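Local coordinates for arginine 3rd transport system periplasmic binding protein (Legionella pneumophila subsp. pneumophila str. Philadelphia 1, PDB 3KZG) that probably captures arginine in the periplasm and delivers it to an ABC-type transport system, at residues A[83-97]-A[181-195]. Numbering follows the deposited sequence.
Sequences FSLPYMESNSQYITT and KLIGKKISIGEGYSI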
ATOM      1  N   PHE A  83      -7.495  30.363   6.670  1.00 19.62           N
ATOM      2  CA  PHE A  83      -7.868  29.057   6.150  1.00 17.21           C
ATOM      3  C   PHE A  83      -7.130  27.918   6.841  1.00 16.57           C
ATOM      4  O   PHE A  83      -6.053  28.106   7.407  1.00 16.21           O
ATOM      5  CB  PHE A  83      -7.566  29.008   4.652  1.00 16.42           C
ATOM      6  CG  PHE A  83      -8.433  29.915   3.829  1.00 14.80           C
ATOM      7  CD1 PHE A  83      -9.698  29.505   3.420  1.00 16.44           C
ATOM      8  CD2 PHE A  83      -7.983  31.176   3.453  1.00 14.85           C
ATOM      9  CE1 PHE A  83     -10.500  30.338   2.639  1.00 17.81           C
ATOM     10  CE2 PHE A  83      -8.777  32.015   2.676  1.00 18.15           C
ATOM     11  CZ  PHE A  83     -10.039  31.594   2.267  1.00 17.43           C
ATOM     12  N   SER A  84      -7.724  26.736   6.799  1.00 13.37           N
ATOM     13  CA  SER A  84      -7.096  25.564   7.373  1.00 12.76           C
ATOM     14  C   SER A  84      -6.214  25.050   6.249  1.00 12.22           C
ATOM     15  O   SER A  84      -6.139  25.659   5.177  1.00 12.66           O
ATOM     16  CB  SER A  84      -8.139  24.496   7.682  1.00 12.61           C
ATOM     17  OG  SER A  84      -8.698  24.019   6.470  1.00 12.40           O
ATOM     18  N   LEU A  85      -5.547  23.929   6.483  1.00 12.26           N
ATOM     19  CA  LEU A  85      -4.744  23.343   5.423  1.00 12.79           C
ATOM     20  C   LEU A  85      -5.766  22.962   4.353  1.00 12.72           C
ATOM     21  O   LEU A  85      -6.901  22.593   4.674  1.00 13.75           O
ATOM     22  CB  LEU A  85      -4.040  22.079   5.922  1.00 13.46           C
ATOM     23  CG  LEU A  85      -3.105  22.242   7.125  1.00 14.86           C
ATOM     24  CD1 LEU A  85      -2.586  20.875   7.568  1.00 13.56           C
ATOM     25  CD2 LEU A  85      -1.962  23.168   6.750  1.00 12.55           C
ATOM     26  N   PRO A  86      -5.398  23.072   3.073  1.00 11.99           N
ATOM     27  CA  PRO A  86      -6.371  22.698   2.043  1.00 12.16           C
ATOM     28  C   PRO A  86      -6.600  21.193   2.148  1.00 13.01           C
ATOM     29  O   PRO A  86      -5.677  20.451   2.493  1.00 14.51           O
ATOM     30  CB  PRO A  86      -5.673  23.102   0.747  1.00  9.43           C
ATOM     31  CG  PRO A  86      -4.214  22.902   1.080  1.00 12.22           C
ATOM     32  CD  PRO A  86      -4.101  23.451   2.481  1.00 11.83           C
ATOM     33  N   TYR A  87      -7.825  20.742   1.888  1.00 12.95           N
ATOM     34  CA  TYR A  87      -8.131  19.313   1.964  1.00 13.46           C
ATOM     35  C   TYR A  87      -8.314  18.731   0.580  1.00 14.33           C
ATOM     36  O   TYR A  87      -8.630  17.552   0.432  1.00 15.84           O
ATOM     37  CB  TYR A  87      -9.409  19.068   2.779  1.00 14.46           C
ATOM     38  CG  TYR A  87     -10.639  19.832   2.308  1.00 15.06           C
ATOM     39  CD1 TYR A  87     -11.383  19.411   1.201  1.00 15.58           C
ATOM     40  CD2 TYR A  87     -11.073  20.965   2.995  1.00 16.00           C
ATOM     41  CE1 TYR A  87     -12.540  20.110   0.799  1.00 15.53           C
ATOM     42  CE2 TYR A  87     -12.216  21.661   2.601  1.00 13.13           C
ATOM     43  CZ  TYR A  87     -12.944  21.237   1.515  1.00 14.47           C
ATOM     44  OH  TYR A  87     -14.077  21.944   1.145  1.00 13.78           O
HETATM   45  N   MSE A  88      -8.108  19.557  -0.436  1.00 14.69           N
HETATM   46  CA  MSE A  88      -8.290  19.113  -1.809  1.00 16.49           C
HETATM   47  C   MSE A  88      -7.768  20.171  -2.777  1.00 15.88           C
HETATM   48  O   MSE A  88      -7.865  21.374  -2.512  1.00 16.44           O
HETATM   49  CB  MSE A  88      -9.785  18.861  -2.052  1.00 21.69           C
HETATM   50  CG  MSE A  88     -10.163  18.387  -3.440  1.00 29.57           C
HETATM   51 SE   MSE A  88     -12.043  17.882  -3.526  1.00 41.78          SE
HETATM   52  CE  MSE A  88     -12.143  17.438  -5.416  1.00 34.41           C
ATOM     53  N   GLU A  89      -7.190  19.725  -3.887  1.00 12.62           N
ATOM     54  CA  GLU A  89      -6.684  20.659  -4.886  1.00 15.31           C
ATOM     55  C   GLU A  89      -7.877  21.354  -5.540  1.00 13.34           C
ATOM     56  O   GLU A  89      -8.902  20.726  -5.778  1.00 13.68           O
ATOM     57  CB  GLU A  89      -5.874  19.919  -5.954  1.00 15.93           C
ATOM     58  CG  GLU A  89      -5.247  20.830  -6.991  1.00 21.77           C
ATOM     59  CD  GLU A  89      -4.386  20.077  -7.997  1.00 24.66           C
ATOM     60  OE1 GLU A  89      -4.942  19.364  -8.859  1.00 25.41           O
ATOM     61  OE2 GLU A  89      -3.149  20.200  -7.913  1.00 26.72           O
ATOM     62  N   SER A  90      -7.750  22.647  -5.824  1.00 14.96           N
ATOM     63  CA  SER A  90      -8.847  23.386  -6.443  1.00 15.02           C
ATOM     64  C   SER A  90      -8.594  23.659  -7.921  1.00 15.59           C
ATOM     65  O   SER A  90      -7.594  24.276  -8.292  1.00 15.91           O
ATOM     66  CB  SER A  90      -9.093  24.711  -5.702  1.00 14.22           C
ATOM     67  OG  SER A  90      -7.938  25.535  -5.689  1.00 13.35           O
ATOM     68  N   ASN A  91      -9.502  23.177  -8.764  1.00 16.28           N
ATOM     69  CA  ASN A  91      -9.396  23.384 -10.205  1.00 18.15           C
ATOM     70  C   ASN A  91     -10.745  23.832 -10.749  1.00 16.85           C
ATOM     71  O   ASN A  91     -11.782  23.395 -10.265  1.00 17.46           O
ATOM     72  CB  ASN A  91      -8.996  22.094 -10.930  1.00 17.41           C
ATOM     73  CG  ASN A  91      -7.685  21.526 -10.440  1.00 18.77           C
ATOM     74  OD1 ASN A  91      -7.658  20.658  -9.572  1.00 21.10           O
ATOM     75  ND2 ASN A  91      -6.589  22.020 -10.991  1.00 17.97           N
ATOM     76  N   SER A  92     -10.724  24.705 -11.748  1.00 17.43           N
ATOM     77  CA  SER A  92     -11.956  25.172 -12.372  1.00 17.22           C
ATOM     78  C   SER A  92     -12.125  24.386 -13.672  1.00 17.35           C
ATOM     79  O   SER A  92     -11.193  23.706 -14.120  1.00 16.72           O
ATOM     80  CB  SER A  92     -11.885  26.675 -12.662  1.00 16.58           C
ATOM     81  OG  SER A  92     -10.916  26.982 -13.640  1.00 19.81           O
ATOM     82  N   GLN A  93     -13.305  24.474 -14.276  1.00 16.76           N
ATOM     83  CA  GLN A  93     -13.579  23.743 -15.511  1.00 16.74           C
ATOM     84  C   GLN A  93     -14.683  24.398 -16.331  1.00 18.04           C
ATOM     85  O   GLN A  93     -15.726  24.769 -15.793  1.00 19.28           O
ATOM     86  CB  GLN A  93     -13.982  22.302 -15.171  1.00 16.43           C
ATOM     87  CG  GLN A  93     -14.475  21.463 -16.357  1.00 16.37           C
ATOM     88  CD  GLN A  93     -13.363  21.080 -17.321  1.00 15.53           C
ATOM     89  OE1 GLN A  93     -12.403  20.415 -16.941  1.00 16.37           O
ATOM     90  NE2 GLN A  93     -13.492  21.499 -18.576  1.00 14.72           N
ATOM     91  N   TYR A  94     -14.451  24.551 -17.631  1.00 17.82           N
ATOM     92  CA  TYR A  94     -15.464  25.134 -18.504  1.00 17.70           C
ATOM     93  C   TYR A  94     -16.414  24.020 -18.933  1.00 19.03           C
ATOM     94  O   TYR A  94     -15.979  22.925 -19.307  1.00 18.23           O
ATOM     95  CB  TYR A  94     -14.825  25.784 -19.738  1.00 15.91           C
ATOM     96  CG  TYR A  94     -14.267  27.173 -19.492  1.00 14.44           C
ATOM     97  CD1 TYR A  94     -15.112  28.283 -19.397  1.00 14.49           C
ATOM     98  CD2 TYR A  94     -12.893  27.378 -19.348  1.00 15.86           C
ATOM     99  CE1 TYR A  94     -14.603  29.562 -19.165  1.00 15.10           C
ATOM    100  CE2 TYR A  94     -12.373  28.651 -19.118  1.00 15.35           C
ATOM    101  CZ  TYR A  94     -13.233  29.739 -19.026  1.00 16.37           C
ATOM    102  OH  TYR A  94     -12.718  31.003 -18.799  1.00 18.23           O
ATOM    103  N   ILE A  95     -17.710  24.301 -18.853  1.00 19.47           N
ATOM    104  CA  ILE A  95     -18.740  23.343 -19.231  1.00 20.05           C
ATOM    105  C   ILE A  95     -19.804  24.065 -20.054  1.00 21.24           C
ATOM    106  O   ILE A  95     -20.063  25.246 -19.841  1.00 21.70           O
ATOM    107  CB  ILE A  95     -19.381  22.704 -17.976  1.00 20.39           C
ATOM    108  CG1 ILE A  95     -20.420  21.659 -18.391  1.00 20.27           C
ATOM    109  CG2 ILE A  95     -20.018  23.785 -17.097  1.00 21.42           C
ATOM    110  CD1 ILE A  95     -20.952  20.848 -17.238  1.00 19.82           C
ATOM    111  N   THR A  96     -20.396  23.361 -21.012  1.00 22.23           N
ATOM    112  CA  THR A  96     -21.436  23.940 -21.863  1.00 23.72           C
ATOM    113  C   THR A  96     -22.389  22.821 -22.283  1.00 24.61           C
ATOM    114  O   THR A  96     -22.171  21.664 -21.938  1.00 24.78           O
ATOM    115  CB  THR A  96     -20.825  24.608 -23.118  1.00 23.46           C
ATOM    116  OG1 THR A  96     -21.833  25.369 -23.797  1.00 23.27           O
ATOM    117  CG2 THR A  96     -20.260  23.561 -24.071  1.00 23.73           C
ATOM    118  N   THR A  97     -23.449  23.159 -23.009  1.00 26.65           N
ATOM    119  CA  THR A  97     -24.400  22.141 -23.447  1.00 28.42           C
ATOM    120  C   THR A  97     -23.862  21.403 -24.665  1.00 28.94           C
ATOM    121  O   THR A  97     -23.180  21.992 -25.496  1.00 28.41           O
ATOM    122  CB  THR A  97     -25.772  22.758 -23.786  1.00 28.25           C
ATOM    123  OG1 THR A  97     -25.604  23.797 -24.760  1.00 30.38           O
ATOM    124  CG2 THR A  97     -26.417  23.334 -22.533  1.00 29.24           C
ATOM    125  N   LYS A 181     -21.077  18.930 -21.848  1.00 23.41           N
ATOM    126  CA  LYS A 181     -19.772  18.521 -22.355  1.00 23.40           C
ATOM    127  C   LYS A 181     -18.744  19.506 -21.792  1.00 23.86           C
ATOM    128  O   LYS A 181     -19.022  20.703 -21.659  1.00 22.17           O
ATOM    129  CB  LYS A 181     -19.725  18.519 -23.893  1.00 22.39           C
ATOM    130  CG  LYS A 181     -19.879  19.877 -24.557  1.00 23.34           C
ATOM    131  CD  LYS A 181     -19.599  19.774 -26.053  1.00 23.65           C
ATOM    132  CE  LYS A 181     -19.883  21.079 -26.772  1.00 26.99           C
ATOM    133  NZ  LYS A 181     -19.651  20.964 -28.241  1.00 27.16           N
ATOM    134  N   LEU A 182     -17.568  18.994 -21.448  1.00 24.47           N
ATOM    135  CA  LEU A 182     -16.505  19.820 -20.891  1.00 25.31           C
ATOM    136  C   LEU A 182     -15.674  20.442 -22.004  1.00 26.32           C
ATOM    137  O   LEU A 182     -15.426  19.816 -23.037  1.00 26.56           O
ATOM    138  CB  LEU A 182     -15.600  18.978 -19.988  1.00 25.87           C
ATOM    139  CG  LEU A 182     -16.263  18.073 -18.948  1.00 27.10           C
ATOM    140  CD1 LEU A 182     -15.184  17.432 -18.084  1.00 27.72           C
ATOM    141  CD2 LEU A 182     -17.234  18.872 -18.088  1.00 26.77           C
ATOM    142  N   ILE A 183     -15.238  21.676 -21.784  1.00 26.52           N
ATOM    143  CA  ILE A 183     -14.437  22.394 -22.765  1.00 26.73           C
ATOM    144  C   ILE A 183     -13.032  22.623 -22.210  1.00 26.71           C
ATOM    145  O   ILE A 183     -12.861  23.321 -21.208  1.00 26.96           O
ATOM    146  CB  ILE A 183     -15.084  23.756 -23.099  1.00 26.71           C
ATOM    147  CG1 ILE A 183     -16.547  23.547 -23.511  1.00 28.20           C
ATOM    148  CG2 ILE A 183     -14.309  24.445 -24.217  1.00 27.82           C
ATOM    149  CD1 ILE A 183     -16.731  22.641 -24.721  1.00 27.36           C
ATOM    150  N   GLY A 184     -12.036  22.027 -22.862  1.00 25.35           N
ATOM    151  CA  GLY A 184     -10.658  22.168 -22.416  1.00 23.55           C
ATOM    152  C   GLY A 184     -10.392  21.338 -21.177  1.00 23.85           C
ATOM    153  O   GLY A 184     -11.305  20.708 -20.650  1.00 22.62           O
ATOM    154  N   LYS A 185      -9.147  21.322 -20.710  1.00 23.02           N
ATOM    155  CA  LYS A 185      -8.788  20.562 -19.512  1.00 23.03           C
ATOM    156  C   LYS A 185      -9.127  21.401 -18.275  1.00 21.75           C
ATOM    157  O   LYS A 185      -9.462  22.578 -18.394  1.00 20.96           O
ATOM    158  CB  LYS A 185      -7.289  20.253 -19.517  1.00 24.55           C
ATOM    159  CG  LYS A 185      -6.772  19.710 -20.840  1.00 31.12           C
ATOM    160  CD  LYS A 185      -5.247  19.675 -20.879  1.00 34.01           C
ATOM    161  CE  LYS A 185      -4.746  19.337 -22.282  1.00 36.44           C
ATOM    162  NZ  LYS A 185      -3.257  19.365 -22.367  1.00 37.42           N
ATOM    163  N   LYS A 186      -9.046  20.799 -17.093  1.00 21.78           N
ATOM    164  CA  LYS A 186      -9.336  21.521 -15.861  1.00 20.13           C
ATOM    165  C   LYS A 186      -8.269  22.593 -15.673  1.00 21.39           C
ATOM    166  O   LYS A 186      -7.154  22.450 -16.170  1.00 22.84           O
ATOM    167  CB  LYS A 186      -9.351  20.561 -14.668  1.00 20.43           C
ATOM    168  CG  LYS A 186      -8.072  19.771 -14.457  1.00 18.08           C
ATOM    169  CD  LYS A 186      -8.233  18.827 -13.274  1.00 18.47           C
ATOM    170  CE  LYS A 186      -6.988  17.967 -13.063  1.00 22.12           C
ATOM    171  NZ  LYS A 186      -7.188  16.998 -11.949  1.00 22.27           N
ATOM    172  N   ILE A 187      -8.608  23.664 -14.960  1.00 21.62           N
ATOM    173  CA  ILE A 187      -7.676  24.767 -14.752  1.00 21.05           C
ATOM    174  C   ILE A 187      -7.323  24.973 -13.282  1.00 21.21           C
ATOM    175  O   ILE A 187      -8.207  25.096 -12.432  1.00 20.51           O
ATOM    176  CB  ILE A 187      -8.257  26.096 -15.290  1.00 21.55           C
ATOM    177  CG1 ILE A 187      -8.794  25.906 -16.713  1.00 22.74           C
ATOM    178  CG2 ILE A 187      -7.192  27.182 -15.257  1.00 19.18           C
ATOM    179  CD1 ILE A 187      -7.759  25.451 -17.715  1.00 25.52           C
ATOM    180  N   SER A 188      -6.030  25.026 -12.983  1.00 19.74           N
ATOM    181  CA  SER A 188      -5.602  25.233 -11.608  1.00 21.02           C
ATOM    182  C   SER A 188      -5.981  26.648 -11.188  1.00 20.68           C
ATOM    183  O   SER A 188      -5.694  27.610 -11.893  1.00 19.45           O
ATOM    184  CB  SER A 188      -4.087  25.050 -11.481  1.00 22.69           C
ATOM    185  OG  SER A 188      -3.684  25.136 -10.123  1.00 25.55           O
ATOM    186  N   ILE A 189      -6.641  26.775 -10.046  1.00 19.78           N
ATOM    187  CA  ILE A 189      -7.028  28.092  -9.569  1.00 19.86           C
ATOM    188  C   ILE A 189      -6.999  28.120  -8.048  1.00 18.16           C
ATOM    189  O   ILE A 189      -7.542  27.234  -7.387  1.00 18.67           O
ATOM    190  CB  ILE A 189      -8.440  28.478 -10.061  1.00 22.27           C
ATOM    191  CG1 ILE A 189      -8.802  29.876  -9.545  1.00 24.06           C
ATOM    192  CG2 ILE A 189      -9.449  27.432  -9.607  1.00 19.33           C
ATOM    193  CD1 ILE A 189     -10.178  30.346  -9.944  1.00 29.38           C
ATOM    194  N   GLY A 190      -6.350  29.135  -7.495  1.00 18.47           N
ATOM    195  CA  GLY A 190      -6.269  29.243  -6.052  1.00 19.15           C
ATOM    196  C   GLY A 190      -5.304  28.234  -5.459  1.00 18.19           C
ATOM    197  O   GLY A 190      -4.572  27.559  -6.181  1.00 17.42           O
ATOM    198  N   GLU A 191      -5.314  28.116  -4.138  1.00 18.37           N
ATOM    199  CA  GLU A 191      -4.405  27.203  -3.459  1.00 18.17           C
ATOM    200  C   GLU A 191      -5.096  26.045  -2.746  1.00 18.43           C
ATOM    201  O   GLU A 191      -4.608  25.560  -1.723  1.00 18.73           O
ATOM    202  CB  GLU A 191      -3.539  27.994  -2.471  1.00 17.65           C
ATOM    203  CG  GLU A 191      -2.830  29.178  -3.111  1.00 17.08           C
ATOM    204  CD  GLU A 191      -1.908  29.916  -2.154  1.00 19.33           C
ATOM    205  OE1 GLU A 191      -1.006  29.274  -1.578  1.00 19.89           O
ATOM    206  OE2 GLU A 191      -2.083  31.143  -1.985  1.00 19.78           O
ATOM    207  N   GLY A 192      -6.230  25.605  -3.289  1.00 17.25           N
ATOM    208  CA  GLY A 192      -6.945  24.485  -2.702  1.00 16.40           C
ATOM    209  C   GLY A 192      -8.211  24.828  -1.942  1.00 15.75           C
ATOM    210  O   GLY A 192      -8.383  25.961  -1.509  1.00 15.33           O
ATOM    211  N   TYR A 193      -9.101  23.847  -1.794  1.00 15.99           N
ATOM    212  CA  TYR A 193     -10.343  24.042  -1.058  1.00 15.98           C
ATOM    213  C   TYR A 193      -9.988  23.881   0.407  1.00 15.90           C
ATOM    214  O   TYR A 193      -9.258  22.963   0.785  1.00 14.47           O
ATOM    215  CB  TYR A 193     -11.408  23.008  -1.462  1.00 16.85           C
ATOM    216  CG  TYR A 193     -11.838  23.084  -2.917  1.00 17.61           C
ATOM    217  CD1 TYR A 193     -12.290  24.281  -3.468  1.00 15.13           C
ATOM    218  CD2 TYR A 193     -11.783  21.955  -3.744  1.00 18.93           C
ATOM    219  CE1 TYR A 193     -12.671  24.360  -4.809  1.00 16.83           C
ATOM    220  CE2 TYR A 193     -12.167  22.023  -5.085  1.00 15.89           C
ATOM    221  CZ  TYR A 193     -12.607  23.230  -5.610  1.00 16.38           C
ATOM    222  OH  TYR A 193     -12.973  23.313  -6.935  1.00 16.32           O
ATOM    223  N   SER A 194     -10.509  24.776   1.237  1.00 16.54           N
ATOM    224  CA  SER A 194     -10.186  24.741   2.654  1.00 16.85           C
ATOM    225  C   SER A 194     -11.313  25.211   3.565  1.00 16.51           C
ATOM    226  O   SER A 194     -12.302  25.787   3.111  1.00 19.10           O
ATOM    227  CB  SER A 194      -8.938  25.597   2.895  1.00 16.14           C
ATOM    228  OG  SER A 194      -8.837  25.994   4.248  1.00 21.19           O
ATOM    229  N   ILE A 195     -11.153  24.947   4.855  1.00 16.43           N
ATOM    230  CA  ILE A 195     -12.123  25.353   5.861  1.00 15.97           C
ATOM    231  C   ILE A 195     -11.743  26.786   6.249  1.00 18.37           C
ATOM    232  O   ILE A 195     -10.601  27.054   6.622  1.00 17.47           O
ATOM    233  CB  ILE A 195     -12.060  24.398   7.068  1.00 18.30           C
ATOM    234  CG1 ILE A 195     -12.464  22.989   6.607  1.00 17.98           C
ATOM    235  CG2 ILE A 195     -12.986  24.867   8.182  1.00 17.63           C
ATOM    236  CD1 ILE A 195     -12.369  21.941   7.680  1.00 18.13           C
TER
HETATM  237  O   HOH W   1     -14.492  24.679   1.552  1.00 14.01           O
HETATM  238  O   HOH W   2     -11.688  24.149 -18.716  1.00 12.80           O
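The two antiparallel segments include the two crossing segments that link the lobes, the hinge of a periplasmic binding protein, Ser-90 meeting Gly-192 and Ser-92 pairing with Ile-187. Small residues suit the close-packed crossing: Gly-192, where any side chain would run into Pro-86 CB, sends its N to Ser-90 OG (2.9 Å). Ser-90 CB lies over one face of the Tyr-193 ring, 3.8 Å from its centroid, a CH-pi contact. The selenium of Met-88, a selenomethionine, sits at that ring's edge, the extended chain running alongside the tyrosine. Tyr-193 O in turn rests over a face of Tyr-87 and accepts a hydrogen bond from Tyr-87 N (2.9 Å). Farther on, where the second strand breaks at Gly-184, Gln-93 stands in for the missing backbone pairing. Its chain, bent at chi2 (72°), carries NE2 to Gly-184 O (3.1 Å) and back to Tyr-94 O (3.0 Å), both in the amide plane, which fixes the amide's rotation. Tyr-94 O also accepts one from Ile-183 N, from the opposite face of its plane, while a water joins Tyr-94 N to Ile-183 O and Lys-185 O. Within the chain, strand 180-188 is an outer strand of the five-stranded sheet, beside strand 91-97; helix 121-127 packs on Ile-187 and helix 202-217 on Ile-195.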